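Local atomic coordinates of uncharacterized protein (Borrelia turicatae, PDB entry 5VJ4), a protein that is of unknown function but is a putative surface protein of a relapsing fever spirochete, probably a lipoprotein and possibly lipid-binding. Residues A[182-196]-A[210-224]. Numbering follows the deposited sequence.
Sequences LQNMCKRYDGLVKGI and FAQAVVYYAPRFRKF
Y189 and Y217 both carry CG anti to their own carbonyl carbon (chi1 -78° for Y217), and this sends each ring toward the opposing helical segment. The edge of Y217 meets the face of Y189 in an offset edge-to-face pair, with centroids 5.9 Å apart. Y189 in turn gives its edge to the face of F221. That pair is nearly perpendicular, with planes at 89°. Y189, Y217 and F221 thus form an aromatic cluster. C186 extends it: its SG lies at the edge of the F221 ring, 3.8 Å from F221 CE1. R220 CB and O also meet Y189, both near its CE2.

The segments form an antiparallel helical hairpin in this mainly helical protein, which has no strands. Helix 176-201 is one arm, and the returning arm is helix 207-214 followed by helix 218-222. The axes of 182-196 and 210-214 pass at 10.3 Å, with 168° between their directions. The regular helix bonding lapses at 215-217, yet Y217 still faces its partner.

At one end F224 is a knob in a hole made by L182, M185, C186 and Y189. L182 CD2 stands over the centre of the F224 ring, 4.1 Å from the centroid. Y217 receives V193 CG2 over one face, while R220 NH1 lies over the centre of the opposite face. The hydroxyl of Y217 rests against L192 CB and CD1 and has a weak hydrogen bond to D283. R220 itself forms salt bridges with D283 of helix 263-301 and D245 of helix 243-256. Toward the other end V193 CG1 touches V214 CG2 at 3.8 Å. I196 splits its branches: CG2 meets F210 CD2 at 4.0 Å, and CD1 reaches A213 and Y217 CE1.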
ATOM      1  N   LEU A 182     -13.092   6.088 -13.129  1.00 51.94           N
ATOM      2  CA  LEU A 182     -12.850   7.422 -12.614  1.00 61.91           C
ATOM      3  C   LEU A 182     -13.406   7.610 -11.206  1.00 62.90           C
ATOM      4  O   LEU A 182     -12.710   8.129 -10.332  1.00 69.32           O
ATOM      5  CB  LEU A 182     -13.361   8.481 -13.576  1.00 63.44           C
ATOM      6  CG  LEU A 182     -12.625   8.524 -14.922  1.00 68.52           C
ATOM      7  CD1 LEU A 182     -13.268   9.588 -15.782  1.00 86.62           C
ATOM      8  CD2 LEU A 182     -11.126   8.804 -14.800  1.00 62.91           C
ATOM      9  N   GLN A 183     -14.639   7.153 -10.980  1.00 65.68           N
ATOM     10  CA  GLN A 183     -15.240   7.223  -9.656  1.00 58.59           C
ATOM     11  C   GLN A 183     -14.328   6.550  -8.622  1.00 67.79           C
ATOM     12  O   GLN A 183     -14.059   7.146  -7.571  1.00 55.06           O
ATOM     13  CB  GLN A 183     -16.612   6.581  -9.648  1.00 68.31           C
ATOM     14  CG  GLN A 183     -17.665   7.376 -10.392  1.00 88.66           C
ATOM     15  CD  GLN A 183     -18.973   6.624 -10.523  1.00 89.39           C
ATOM     16  OE1 GLN A 183     -18.993   5.390 -10.597  1.00 90.74           O
ATOM     17  NE2 GLN A 183     -20.076   7.364 -10.572  1.00 80.06           N
ATOM     18  N   ASN A 184     -13.823   5.345  -8.930  1.00 43.24           N
ATOM     19  CA  ASN A 184     -12.914   4.678  -8.010  1.00 58.87           C
ATOM     20  C   ASN A 184     -11.702   5.522  -7.659  1.00 70.88           C
ATOM     21  O   ASN A 184     -11.352   5.649  -6.483  1.00 62.77           O
ATOM     22  CB  ASN A 184     -12.512   3.315  -8.534  1.00 73.08           C
ATOM     23  CG  ASN A 184     -13.709   2.416  -8.731  1.00 77.14           C
ATOM     24  OD1 ASN A 184     -14.845   2.825  -8.499  1.00 79.35           O
ATOM     25  ND2 ASN A 184     -13.465   1.185  -9.146  1.00 91.70           N
HETATM   26  N   MSE A 185     -11.091   6.135  -8.670  1.00 58.51           N
HETATM   27  CA  MSE A 185      -9.994   7.023  -8.389  1.00 58.17           C
HETATM   28  C   MSE A 185     -10.515   8.178  -7.563  1.00 61.07           C
HETATM   29  O   MSE A 185      -9.906   8.542  -6.547  1.00 54.40           O
HETATM   30  CB  MSE A 185      -9.285   7.491  -9.639  1.00 50.46           C
HETATM   31  CG  MSE A 185      -7.871   8.017  -9.324  1.00 61.27           C
HETATM   32 SE   MSE A 185      -6.662   6.698  -8.463  1.00 69.52          SE
HETATM   33  CE  MSE A 185      -6.441   5.522 -10.041  1.00 71.82           C
ATOM     34  N   CYS A 186     -11.657   8.732  -7.961  1.00 52.42           N
ATOM     35  CA  CYS A 186     -12.273   9.818  -7.203  1.00 55.30           C
ATOM     36  C   CYS A 186     -12.301   9.446  -5.718  1.00 56.75           C
ATOM     37  O   CYS A 186     -11.777  10.206  -4.892  1.00 63.14           O
ATOM     38  CB  CYS A 186     -13.653  10.167  -7.754  1.00 63.91           C
ATOM     39  SG  CYS A 186     -14.424  11.625  -7.031  1.00 88.69           S
ATOM     40  N   LYS A 187     -12.811   8.254  -5.394  1.00 47.39           N
ATOM     41  CA  LYS A 187     -12.887   7.801  -3.999  1.00 50.58           C
ATOM     42  C   LYS A 187     -11.511   7.730  -3.303  1.00 57.93           C
ATOM     43  O   LYS A 187     -11.331   8.259  -2.190  1.00 56.41           O
ATOM     44  CB  LYS A 187     -13.652   6.480  -3.891  1.00 66.39           C
ATOM     45  CG  LYS A 187     -15.120   6.665  -4.210  1.00 76.74           C
ATOM     46  CD  LYS A 187     -15.872   5.375  -4.504  1.00 98.82           C
ATOM     47  CE  LYS A 187     -17.226   5.718  -5.127  1.00123.07           C
ATOM     48  NZ  LYS A 187     -18.202   4.597  -5.123  1.00144.20           N
ATOM     49  N   ARG A 188     -10.533   7.125  -3.969  1.00 48.94           N
ATOM     50  CA  ARG A 188      -9.183   7.071  -3.399  1.00 49.48           C
ATOM     51  C   ARG A 188      -8.707   8.477  -3.036  1.00 48.67           C
ATOM     52  O   ARG A 188      -8.225   8.711  -1.926  1.00 45.09           O
ATOM     53  CB  ARG A 188      -8.194   6.376  -4.339  1.00 47.06           C
ATOM     54  CG  ARG A 188      -8.654   5.024  -4.824  1.00 45.15           C
ATOM     55  CD  ARG A 188      -7.515   4.121  -5.248  1.00 61.44           C
ATOM     56  NE  ARG A 188      -8.017   2.893  -5.854  1.00 72.47           N
ATOM     57  CZ  ARG A 188      -8.501   2.799  -7.092  1.00 63.69           C
ATOM     58  NH1 ARG A 188      -8.557   3.868  -7.902  1.00 54.59           N
ATOM     59  NH2 ARG A 188      -8.942   1.624  -7.511  1.00 66.49           N
ATOM     60  N   TYR A 189      -8.910   9.421  -3.951  1.00 44.83           N
ATOM     61  CA  TYR A 189      -8.485  10.773  -3.701  1.00 54.70           C
ATOM     62  C   TYR A 189      -9.217  11.370  -2.486  1.00 65.84           C
ATOM     63  O   TYR A 189      -8.556  11.998  -1.617  1.00 55.20           O
ATOM     64  CB  TYR A 189      -8.652  11.632  -4.935  1.00 56.57           C
ATOM     65  CG  TYR A 189      -7.735  11.349  -6.116  1.00 53.89           C
ATOM     66  CD1 TYR A 189      -6.593  10.558  -6.005  1.00 68.76           C
ATOM     67  CD2 TYR A 189      -8.005  11.935  -7.356  1.00 52.99           C
ATOM     68  CE1 TYR A 189      -5.766  10.337  -7.108  1.00 59.02           C
ATOM     69  CE2 TYR A 189      -7.172  11.747  -8.435  1.00 55.89           C
ATOM     70  CZ  TYR A 189      -6.062  10.941  -8.315  1.00 57.93           C
ATOM     71  OH  TYR A 189      -5.279  10.766  -9.431  1.00 74.18           O
ATOM     72  N   ASP A 190     -10.541  11.133  -2.402  1.00 46.42           N
ATOM     73  CA  ASP A 190     -11.331  11.499  -1.202  1.00 47.15           C
ATOM     74  C   ASP A 190     -10.630  11.031   0.063  1.00 47.10           C
ATOM     75  O   ASP A 190     -10.322  11.838   0.959  1.00 55.09           O
ATOM     76  CB  ASP A 190     -12.745  10.912  -1.244  1.00 54.25           C
ATOM     77  CG  ASP A 190     -13.713  11.739  -2.094  1.00 75.04           C
ATOM     78  OD1 ASP A 190     -13.408  12.916  -2.392  1.00 57.08           O
ATOM     79  OD2 ASP A 190     -14.786  11.202  -2.468  1.00 99.01           O
ATOM     80  N   GLY A 191     -10.302   9.743   0.089  1.00 39.14           N
ATOM     81  CA  GLY A 191      -9.649   9.151   1.244  1.00 35.65           C
ATOM     82  C   GLY A 191      -8.420   9.912   1.621  1.00 39.49           C
ATOM     83  O   GLY A 191      -8.233  10.259   2.787  1.00 55.40           O
ATOM     84  N   LEU A 192      -7.591  10.209   0.621  1.00 49.69           N
ATOM     85  CA  LEU A 192      -6.304  10.842   0.886  1.00 47.91           C
ATOM     86  C   LEU A 192      -6.520  12.234   1.448  1.00 55.76           C
ATOM     87  O   LEU A 192      -5.863  12.625   2.424  1.00 50.37           O
ATOM     88  CB  LEU A 192      -5.450  10.862  -0.363  1.00 44.32           C
ATOM     89  CG  LEU A 192      -4.897   9.498  -0.803  1.00 42.24           C
ATOM     90  CD1 LEU A 192      -4.546   9.569  -2.263  1.00 57.60           C
ATOM     91  CD2 LEU A 192      -3.690   9.091  -0.016  1.00 35.75           C
ATOM     92  N   VAL A 193      -7.484  12.947   0.872  1.00 48.60           N
ATOM     93  CA  VAL A 193      -7.838  14.259   1.374  1.00 50.42           C
ATOM     94  C   VAL A 193      -8.330  14.163   2.808  1.00 64.27           C
ATOM     95  O   VAL A 193      -7.789  14.867   3.689  1.00 48.99           O
ATOM     96  CB  VAL A 193      -8.840  14.977   0.467  1.00 52.62           C
ATOM     97  CG1 VAL A 193      -9.184  16.365   1.027  1.00 49.21           C
ATOM     98  CG2 VAL A 193      -8.247  15.102  -0.925  1.00 43.21           C
ATOM     99  N   LYS A 194      -9.295  13.271   3.058  1.00 48.05           N
ATOM    100  CA  LYS A 194      -9.791  13.098   4.435  1.00 39.18           C
ATOM    101  C   LYS A 194      -8.646  12.772   5.391  1.00 48.15           C
ATOM    102  O   LYS A 194      -8.639  13.257   6.519  1.00 62.51           O
ATOM    103  CB  LYS A 194     -10.930  12.100   4.516  1.00 41.66           C
ATOM    104  CG  LYS A 194     -12.206  12.593   3.813  1.00 46.05           C
ATOM    105  CD  LYS A 194     -12.937  11.467   3.099  1.00 57.73           C
ATOM    106  CE  LYS A 194     -14.460  11.581   3.177  1.00 88.32           C
ATOM    107  NZ  LYS A 194     -15.066  12.729   2.446  1.00 74.14           N
ATOM    108  N   GLY A 195      -7.646  12.020   4.928  1.00 45.93           N
ATOM    109  CA  GLY A 195      -6.416  11.788   5.713  1.00 38.45           C
ATOM    110  C   GLY A 195      -5.708  13.065   6.129  1.00 38.84           C
ATOM    111  O   GLY A 195      -5.291  13.238   7.284  1.00 38.35           O
ATOM    112  N   ILE A 196      -5.590  13.992   5.195  1.00 43.10           N
ATOM    113  CA  ILE A 196      -4.991  15.287   5.521  1.00 51.84           C
ATOM    114  C   ILE A 196      -5.895  15.951   6.541  1.00 60.03           C
ATOM    115  O   ILE A 196      -5.407  16.428   7.580  1.00 57.22           O
ATOM    116  CB  ILE A 196      -4.802  16.167   4.277  1.00 54.90           C
ATOM    117  CG1 ILE A 196      -3.998  15.387   3.240  1.00 49.58           C
ATOM    118  CG2 ILE A 196      -4.144  17.488   4.644  1.00 45.38           C
ATOM    119  CD1 ILE A 196      -3.893  16.019   1.881  1.00 74.73           C
ATOM    120  N   PHE A 210      -2.030  22.112   6.137  1.00 51.12           N
ATOM    121  CA  PHE A 210      -3.318  21.667   5.629  1.00 45.59           C
ATOM    122  C   PHE A 210      -3.622  22.373   4.307  1.00 49.37           C
ATOM    123  O   PHE A 210      -3.988  21.735   3.319  1.00 49.55           O
ATOM    124  CB  PHE A 210      -4.463  21.868   6.633  1.00 36.27           C
ATOM    125  CG  PHE A 210      -5.800  21.608   6.030  1.00 37.28           C
ATOM    126  CD1 PHE A 210      -6.426  22.580   5.230  1.00 33.84           C
ATOM    127  CD2 PHE A 210      -6.434  20.364   6.205  1.00 38.91           C
ATOM    128  CE1 PHE A 210      -7.659  22.313   4.629  1.00 49.75           C
ATOM    129  CE2 PHE A 210      -7.681  20.092   5.597  1.00 43.63           C
ATOM    130  CZ  PHE A 210      -8.294  21.070   4.808  1.00 47.42           C
ATOM    131  N   ALA A 211      -3.468  23.690   4.283  1.00 54.91           N
ATOM    132  CA  ALA A 211      -3.791  24.439   3.059  1.00 59.12           C
ATOM    133  C   ALA A 211      -2.812  24.150   1.941  1.00 52.65           C
ATOM    134  O   ALA A 211      -3.195  24.143   0.783  1.00 62.13           O
ATOM    135  CB  ALA A 211      -3.856  25.925   3.335  1.00 54.61           C
ATOM    136  N   GLN A 212      -1.558  23.895   2.310  1.00 60.17           N
ATOM    137  CA  GLN A 212      -0.467  23.617   1.369  1.00 51.97           C
ATOM    138  C   GLN A 212      -0.710  22.304   0.669  1.00 61.94           C
ATOM    139  O   GLN A 212      -0.547  22.224  -0.546  1.00 69.64           O
ATOM    140  CB  GLN A 212       0.847  23.524   2.148  1.00 58.29           C
ATOM    141  CG  GLN A 212       2.132  23.632   1.363  1.00 67.40           C
ATOM    142  CD  GLN A 212       3.341  23.537   2.277  1.00 82.43           C
ATOM    143  OE1 GLN A 212       3.696  22.444   2.767  1.00 92.73           O
ATOM    144  NE2 GLN A 212       3.989  24.687   2.520  1.00 78.54           N
ATOM    145  N   ALA A 213      -1.137  21.310   1.460  1.00 46.16           N
ATOM    146  CA  ALA A 213      -1.238  19.931   1.043  1.00 48.53           C
ATOM    147  C   ALA A 213      -2.528  19.587   0.341  1.00 54.97           C
ATOM    148  O   ALA A 213      -2.574  18.708  -0.531  1.00 56.82           O
ATOM    149  CB  ALA A 213      -1.049  19.018   2.239  1.00 43.02           C
ATOM    150  N   VAL A 214      -3.587  20.265   0.729  1.00 52.67           N
ATOM    151  CA  VAL A 214      -4.892  19.916   0.219  1.00 53.76           C
ATOM    152  C   VAL A 214      -5.049  20.335  -1.254  1.00 56.87           C
ATOM    153  O   VAL A 214      -5.797  19.716  -1.997  1.00 56.54           O
ATOM    154  CB  VAL A 214      -5.989  20.464   1.159  1.00 61.60           C
ATOM    155  CG1 VAL A 214      -6.341  21.922   0.865  1.00 72.10           C
ATOM    156  CG2 VAL A 214      -7.204  19.589   1.105  1.00 62.87           C
ATOM    157  N   VAL A 215      -4.338  21.373  -1.684  1.00 60.38           N
ATOM    158  CA  VAL A 215      -4.473  21.813  -3.074  1.00 68.51           C
ATOM    159  C   VAL A 215      -3.665  20.966  -4.054  1.00 64.85           C
ATOM    160  O   VAL A 215      -3.866  21.084  -5.253  1.00 70.47           O
ATOM    161  CB  VAL A 215      -4.168  23.304  -3.302  1.00 58.47           C
ATOM    162  CG1 VAL A 215      -5.271  24.186  -2.708  1.00 84.71           C
ATOM    163  CG2 VAL A 215      -2.786  23.648  -2.791  1.00 50.71           C
ATOM    164  N   TYR A 216      -2.768  20.123  -3.546  1.00 44.96           N
ATOM    165  CA  TYR A 216      -2.092  19.143  -4.370  1.00 37.32           C
ATOM    166  C   TYR A 216      -3.072  18.325  -5.216  1.00 54.47           C
ATOM    167  O   TYR A 216      -2.676  17.744  -6.240  1.00 71.02           O
ATOM    168  CB  TYR A 216      -1.241  18.170  -3.534  1.00 37.02           C
ATOM    169  CG  TYR A 216      -0.043  18.755  -2.803  1.00 49.19           C
ATOM    170  CD1 TYR A 216       0.620  19.897  -3.269  1.00 44.24           C
ATOM    171  CD2 TYR A 216       0.462  18.134  -1.661  1.00 51.73           C
ATOM    172  CE1 TYR A 216       1.734  20.397  -2.610  1.00 46.96           C
ATOM    173  CE2 TYR A 216       1.572  18.643  -0.983  1.00 49.97           C
ATOM    174  CZ  TYR A 216       2.190  19.775  -1.453  1.00 48.20           C
ATOM    175  OH  TYR A 216       3.263  20.283  -0.785  1.00 62.30           O
ATOM    176  N   TYR A 217      -4.339  18.278  -4.792  1.00 47.93           N
ATOM    177  CA  TYR A 217      -5.293  17.337  -5.379  1.00 49.39           C
ATOM    178  C   TYR A 217      -6.110  17.960  -6.502  1.00 48.78           C
ATOM    179  O   TYR A 217      -6.695  17.244  -7.305  1.00 58.29           O
ATOM    180  CB  TYR A 217      -6.159  16.648  -4.283  1.00 49.12           C
ATOM    181  CG  TYR A 217      -5.388  15.535  -3.575  1.00 49.27           C
ATOM    182  CD1 TYR A 217      -4.613  15.811  -2.453  1.00 45.26           C
ATOM    183  CD2 TYR A 217      -5.388  14.216  -4.062  1.00 47.72           C
ATOM    184  CE1 TYR A 217      -3.867  14.811  -1.824  1.00 46.20           C
ATOM    185  CE2 TYR A 217      -4.631  13.208  -3.446  1.00 47.73           C
ATOM    186  CZ  TYR A 217      -3.869  13.511  -2.327  1.00 54.19           C
ATOM    187  OH  TYR A 217      -3.123  12.530  -1.692  1.00 55.62           O
ATOM    188  N   ALA A 218      -6.143  19.291  -6.568  1.00 52.45           N
ATOM    189  CA  ALA A 218      -6.906  19.984  -7.602  1.00 49.85           C
ATOM    190  C   ALA A 218      -6.473  19.572  -9.026  1.00 68.89           C
ATOM    191  O   ALA A 218      -7.325  19.086  -9.796  1.00 63.84           O
ATOM    192  CB  ALA A 218      -6.850  21.470  -7.398  1.00 48.49           C
ATOM    193  N   PRO A 219      -5.150  19.685  -9.360  1.00 50.73           N
ATOM    194  CA  PRO A 219      -4.672  19.143 -10.614  1.00 47.97           C
ATOM    195  C   PRO A 219      -5.122  17.707 -10.864  1.00 64.05           C
ATOM    196  O   PRO A 219      -5.460  17.359 -12.009  1.00 65.67           O
ATOM    197  CB  PRO A 219      -3.168  19.121 -10.414  1.00 46.92           C
ATOM    198  CG  PRO A 219      -2.897  20.267  -9.535  1.00 47.67           C
ATOM    199  CD  PRO A 219      -4.020  20.213  -8.572  1.00 47.64           C
ATOM    200  N   ARG A 220      -5.118  16.895  -9.799  1.00 48.67           N
ATOM    201  CA  ARG A 220      -5.344  15.479  -9.935  1.00 54.88           C
ATOM    202  C   ARG A 220      -6.778  15.193 -10.361  1.00 51.86           C
ATOM    203  O   ARG A 220      -7.017  14.261 -11.140  1.00 77.87           O
ATOM    204  CB  ARG A 220      -4.910  14.716  -8.680  1.00 59.23           C
ATOM    205  CG  ARG A 220      -3.461  14.992  -8.287  1.00 58.78           C
ATOM    206  CD  ARG A 220      -3.076  14.357  -6.947  1.00 49.57           C
ATOM    207  NE  ARG A 220      -1.646  14.425  -6.706  1.00 40.92           N
ATOM    208  CZ  ARG A 220      -1.078  14.610  -5.516  1.00 68.52           C
ATOM    209  NH1 ARG A 220      -1.815  14.758  -4.435  1.00 57.26           N
ATOM    210  NH2 ARG A 220       0.250  14.678  -5.402  1.00 72.12           N
ATOM    211  N   PHE A 221      -7.711  16.026  -9.898  1.00 60.42           N
ATOM    212  CA  PHE A 221      -9.112  15.923 -10.311  1.00 56.19           C
ATOM    213  C   PHE A 221      -9.282  16.518 -11.699  1.00 60.55           C
ATOM    214  O   PHE A 221      -9.855  15.873 -12.579  1.00 71.28           O
ATOM    215  CB  PHE A 221     -10.025  16.635  -9.333  1.00 45.32           C
ATOM    216  CG  PHE A 221     -10.337  15.844  -8.100  1.00 48.80           C
ATOM    217  CD1 PHE A 221     -11.079  14.689  -8.169  1.00 56.44           C
ATOM    218  CD2 PHE A 221      -9.931  16.296  -6.850  1.00 58.81           C
ATOM    219  CE1 PHE A 221     -11.386  13.964  -7.018  1.00 58.46           C
ATOM    220  CE2 PHE A 221     -10.229  15.581  -5.694  1.00 60.24           C
ATOM    221  CZ  PHE A 221     -10.956  14.410  -5.780  1.00 47.14           C
ATOM    222  N   ARG A 222      -8.761  17.734 -11.897  1.00 46.54           N
ATOM    223  CA  ARG A 222      -8.815  18.394 -13.200  1.00 58.59           C
ATOM    224  C   ARG A 222      -8.392  17.497 -14.351  1.00 63.02           C
ATOM    225  O   ARG A 222      -8.996  17.540 -15.430  1.00 91.22           O
ATOM    226  CB  ARG A 222      -7.960  19.640 -13.214  1.00 60.14           C
ATOM    227  CG  ARG A 222      -8.769  20.904 -13.138  1.00 69.13           C
ATOM    228  CD  ARG A 222      -7.865  22.046 -13.514  1.00 77.29           C
ATOM    229  NE  ARG A 222      -6.988  22.431 -12.412  1.00 74.76           N
ATOM    230  CZ  ARG A 222      -7.352  23.191 -11.381  1.00 83.80           C
ATOM    231  NH1 ARG A 222      -8.617  23.661 -11.269  1.00 60.43           N
ATOM    232  NH2 ARG A 222      -6.430  23.485 -10.462  1.00 75.36           N
ATOM    233  N   LYS A 223      -7.396  16.654 -14.081  1.00 53.71           N
ATOM    234  CA  LYS A 223      -6.785  15.779 -15.064  1.00 57.01           C
ATOM    235  C   LYS A 223      -7.801  14.849 -15.752  1.00 69.82           C
ATOM    236  O   LYS A 223      -7.560  14.368 -16.856  1.00 75.86           O
ATOM    237  CB  LYS A 223      -5.626  15.001 -14.408  1.00 49.01           C
ATOM    238  CG  LYS A 223      -4.641  14.307 -15.344  1.00 56.49           C
ATOM    239  CD  LYS A 223      -3.864  15.308 -16.192  1.00100.09           C
ATOM    240  CE  LYS A 223      -2.554  14.745 -16.719  1.00 75.72           C
ATOM    241  NZ  LYS A 223      -2.648  13.434 -17.391  1.00 62.66           N
ATOM    242  N   PHE A 224      -8.956  14.638 -15.134  1.00 57.70           N
ATOM    243  CA  PHE A 224      -9.953  13.741 -15.717  1.00 66.97           C
ATOM    244  C   PHE A 224     -10.383  14.191 -17.101  1.00 61.05           C
ATOM    245  O   PHE A 224     -10.442  13.380 -18.034  1.00 61.70           O
ATOM    246  CB  PHE A 224     -11.163  13.607 -14.793  1.00 51.09           C
ATOM    247  CG  PHE A 224     -10.895  12.809 -13.561  1.00 57.79           C
ATOM    248  CD1 PHE A 224      -9.590  12.615 -13.091  1.00 67.72           C
ATOM    249  CD2 PHE A 224     -11.945  12.275 -12.841  1.00 57.13           C
ATOM    250  CE1 PHE A 224      -9.341  11.889 -11.941  1.00 55.00           C
ATOM    251  CE2 PHE A 224     -11.703  11.555 -11.682  1.00 59.01           C
ATOM    252  CZ  PHE A 224     -10.402  11.375 -11.232  1.00 54.17           C
TER